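Local coordinates for protein inositol-3-phosphate synthase (PDB 1VKO) that belongs to the myo-inositol-1-phosphate synthase family, has a Rossmann-type domain that holds nicotinamide-adenine-dinucleotide, and assembles as a tetramer, at residues F50-A54 and D55-V59. Residues are numbered along the deposited sequence; the frame is centred on the assembly and turned at random.
Sequences FEHRA and DGLHV
The His58 ring is met obliquely by the CG of Arg53, 3.8 Å from His58 CD2, while Asp55 OD1 lies at the ring edge, nearly in its plane, and accepts the bond from NE2. This hydrogen bond from His58 NE2 to Asp55 OD1 (2.9 Å) is nearly straight at 164° and uses the syn side of the carboxylate; with ND1 bonded to Glu28 of the second subunit, both ring nitrogens are engaged and the rotation of the imidazole is fixed. Glu51 CB sits against one face of the Arg53 guanidinium, toward the rim of that group, while Arg53 NH1 reaches Glu51 OE1 in a 2.8 Å salt bridge. Bends at chi2 (-62°) and chi3 fold the arginine back, and its NE bonds to His52 O from above the carbonyl plane. Glu51, Arg53 and His58 share one face of a beta hairpin with a two-residue loop, the tip of long strands 38-53 and 56-71, closed by a type I turn from Arg53 to Gly56. Arg53 and Gly56 exchange two backbone hydrogen bonds, as do Glu51 and His58, the latter pair including His58 N to Glu51 O at 2.9 Å. On the other face, Leu57 CD1 comes obliquely to the His52 ring, 3.3 Å from His52 ND1, and that ring's NE2 bonds to Asp131 of the second subunit. Phe50 lies alongside Val59, its CD2 4.1 Å from Val59 CG2, and packs on Tyr130 of the second subunit. Residues Gly56 to Val59 pair in parallel with a strand of that same subunit, carrying the sheet across the interface.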
ATOM      1  N   PHE A  50     -41.663 -20.563   0.931  1.00 30.38           N
ATOM      2  CA  PHE A  50     -40.889 -21.800   1.021  1.00 30.41           C
ATOM      3  C   PHE A  50     -41.566 -22.873   1.858  1.00 28.41           C
ATOM      4  O   PHE A  50     -42.377 -22.579   2.736  1.00 27.36           O
ATOM      5  CB  PHE A  50     -39.464 -21.509   1.571  1.00 29.50           C
ATOM      6  CG  PHE A  50     -38.761 -20.405   0.845  1.00 29.41           C
ATOM      7  CD1 PHE A  50     -38.892 -19.082   1.264  1.00 24.72           C
ATOM      8  CD2 PHE A  50     -37.995 -20.678  -0.287  1.00 32.71           C
ATOM      9  CE1 PHE A  50     -38.267 -18.040   0.556  1.00 31.39           C
ATOM     10  CE2 PHE A  50     -37.349 -19.643  -0.994  1.00 26.25           C
ATOM     11  CZ  PHE A  50     -37.495 -18.320  -0.570  1.00 24.02           C
ATOM     12  N   GLU A  51     -41.218 -24.123   1.576  1.00 28.50           N
ATOM     13  CA  GLU A  51     -41.641 -25.239   2.403  1.00 29.55           C
ATOM     14  C   GLU A  51     -40.551 -26.314   2.391  1.00 27.59           C
ATOM     15  O   GLU A  51     -40.126 -26.772   1.328  1.00 27.25           O
ATOM     16  CB  GLU A  51     -42.974 -25.821   1.904  1.00 31.88           C
ATOM     17  CG  GLU A  51     -44.225 -25.036   2.299  1.00 43.15           C
ATOM     18  CD  GLU A  51     -45.521 -25.697   1.824  1.00 54.65           C
ATOM     19  OE1 GLU A  51     -45.629 -26.951   1.869  1.00 51.83           O
ATOM     20  OE2 GLU A  51     -46.444 -24.959   1.412  1.00 57.95           O
ATOM     21  N   HIS A  52     -40.110 -26.720   3.577  1.00 27.72           N
ATOM     22  CA  HIS A  52     -39.082 -27.746   3.704  1.00 28.55           C
ATOM     23  C   HIS A  52     -39.708 -29.136   3.794  1.00 29.68           C
ATOM     24  O   HIS A  52     -40.564 -29.367   4.621  1.00 32.12           O
ATOM     25  CB  HIS A  52     -38.174 -27.431   4.882  1.00 28.00           C
ATOM     26  CG  HIS A  52     -37.709 -26.005   4.895  1.00 30.71           C
ATOM     27  ND1 HIS A  52     -36.529 -25.598   4.304  1.00 33.12           N
ATOM     28  CD2 HIS A  52     -38.287 -24.887   5.395  1.00 25.68           C
ATOM     29  CE1 HIS A  52     -36.387 -24.294   4.464  1.00 25.07           C
ATOM     30  NE2 HIS A  52     -37.445 -23.836   5.114  1.00 28.96           N
ATOM     31  N   ARG A  53     -39.320 -30.032   2.893  1.00 29.21           N
ATOM     32  CA  ARG A  53     -39.839 -31.382   2.896  1.00 31.83           C
ATOM     33  C   ARG A  53     -38.681 -32.353   2.788  1.00 32.75           C
ATOM     34  O   ARG A  53     -37.580 -31.982   2.346  1.00 29.70           O
ATOM     35  CB  ARG A  53     -40.818 -31.609   1.741  1.00 31.39           C
ATOM     36  CG  ARG A  53     -42.156 -30.825   1.781  1.00 40.63           C
ATOM     37  CD  ARG A  53     -43.092 -31.121   2.974  1.00 43.59           C
ATOM     38  NE  ARG A  53     -43.158 -29.985   3.912  1.00 53.20           N
ATOM     39  CZ  ARG A  53     -44.192 -29.144   4.043  1.00 48.93           C
ATOM     40  NH1 ARG A  53     -45.282 -29.297   3.305  1.00 36.66           N
ATOM     41  NH2 ARG A  53     -44.136 -28.143   4.923  1.00 47.04           N
ATOM     42  N   ALA A  54     -38.950 -33.590   3.204  1.00 33.51           N
ATOM     43  CA  ALA A  54     -38.039 -34.725   3.066  1.00 36.28           C
ATOM     44  C   ALA A  54     -37.233 -34.735   1.748  1.00 38.87           C
ATOM     45  O   ALA A  54     -36.010 -34.903   1.771  1.00 41.03           O
ATOM     46  CB  ALA A  54     -38.825 -36.042   3.233  1.00 37.17           C
ATOM     47  N   ASP A  55     -37.913 -34.529   0.617  1.00 39.75           N
ATOM     48  CA  ASP A  55     -37.284 -34.575  -0.722  1.00 39.58           C
ATOM     49  C   ASP A  55     -36.580 -33.291  -1.178  1.00 38.24           C
ATOM     50  O   ASP A  55     -35.870 -33.301  -2.178  1.00 39.82           O
ATOM     51  CB  ASP A  55     -38.310 -35.005  -1.774  1.00 40.17           C
ATOM     52  CG  ASP A  55     -39.501 -34.056  -1.864  1.00 46.42           C
ATOM     53  OD1 ASP A  55     -39.493 -32.987  -1.207  1.00 38.95           O
ATOM     54  OD2 ASP A  55     -40.497 -34.307  -2.586  1.00 51.45           O
ATOM     55  N   GLY A  56     -36.804 -32.191  -0.460  1.00 38.22           N
ATOM     56  CA  GLY A  56     -36.032 -30.960  -0.615  1.00 35.57           C
ATOM     57  C   GLY A  56     -36.819 -29.681  -0.371  1.00 34.62           C
ATOM     58  O   GLY A  56     -37.816 -29.675   0.352  1.00 35.90           O
ATOM     59  N   LEU A  57     -36.387 -28.598  -1.012  1.00 32.26           N
ATOM     60  CA  LEU A  57     -36.971 -27.273  -0.798  1.00 29.89           C
ATOM     61  C   LEU A  57     -37.990 -26.867  -1.859  1.00 28.47           C
ATOM     62  O   LEU A  57     -37.654 -26.734  -3.029  1.00 26.65           O
ATOM     63  CB  LEU A  57     -35.855 -26.247  -0.773  1.00 30.14           C
ATOM     64  CG  LEU A  57     -36.147 -24.854  -0.259  1.00 31.26           C
ATOM     65  CD1 LEU A  57     -36.703 -24.913   1.129  1.00 21.41           C
ATOM     66  CD2 LEU A  57     -34.845 -24.130  -0.286  1.00 28.13           C
ATOM     67  N   HIS A  58     -39.232 -26.645  -1.442  1.00 28.73           N
ATOM     68  CA  HIS A  58     -40.280 -26.289  -2.381  1.00 30.35           C
ATOM     69  C   HIS A  58     -40.475 -24.788  -2.384  1.00 31.35           C
ATOM     70  O   HIS A  58     -40.680 -24.181  -1.331  1.00 33.27           O
ATOM     71  CB  HIS A  58     -41.587 -27.020  -2.062  1.00 30.91           C
ATOM     72  CG  HIS A  58     -41.492 -28.512  -2.188  1.00 32.61           C
ATOM     73  ND1 HIS A  58     -42.189 -29.223  -3.142  1.00 39.11           N
ATOM     74  CD2 HIS A  58     -40.778 -29.427  -1.487  1.00 37.01           C
ATOM     75  CE1 HIS A  58     -41.919 -30.511  -3.016  1.00 39.70           C
ATOM     76  NE2 HIS A  58     -41.067 -30.664  -2.019  1.00 37.27           N
ATOM     77  N   VAL A  59     -40.385 -24.202  -3.579  1.00 32.28           N
ATOM     78  CA  VAL A  59     -40.447 -22.758  -3.767  1.00 30.58           C
ATOM     79  C   VAL A  59     -41.703 -22.379  -4.539  1.00 30.43           C
ATOM     80  O   VAL A  59     -41.870 -22.776  -5.681  1.00 31.21           O
ATOM     81  CB  VAL A  59     -39.186 -22.218  -4.494  1.00 31.24           C
ATOM     82  CG1 VAL A  59     -39.187 -20.666  -4.526  1.00 19.42           C
ATOM     83  CG2 VAL A  59     -37.894 -22.761  -3.821  1.00 29.34           C
TER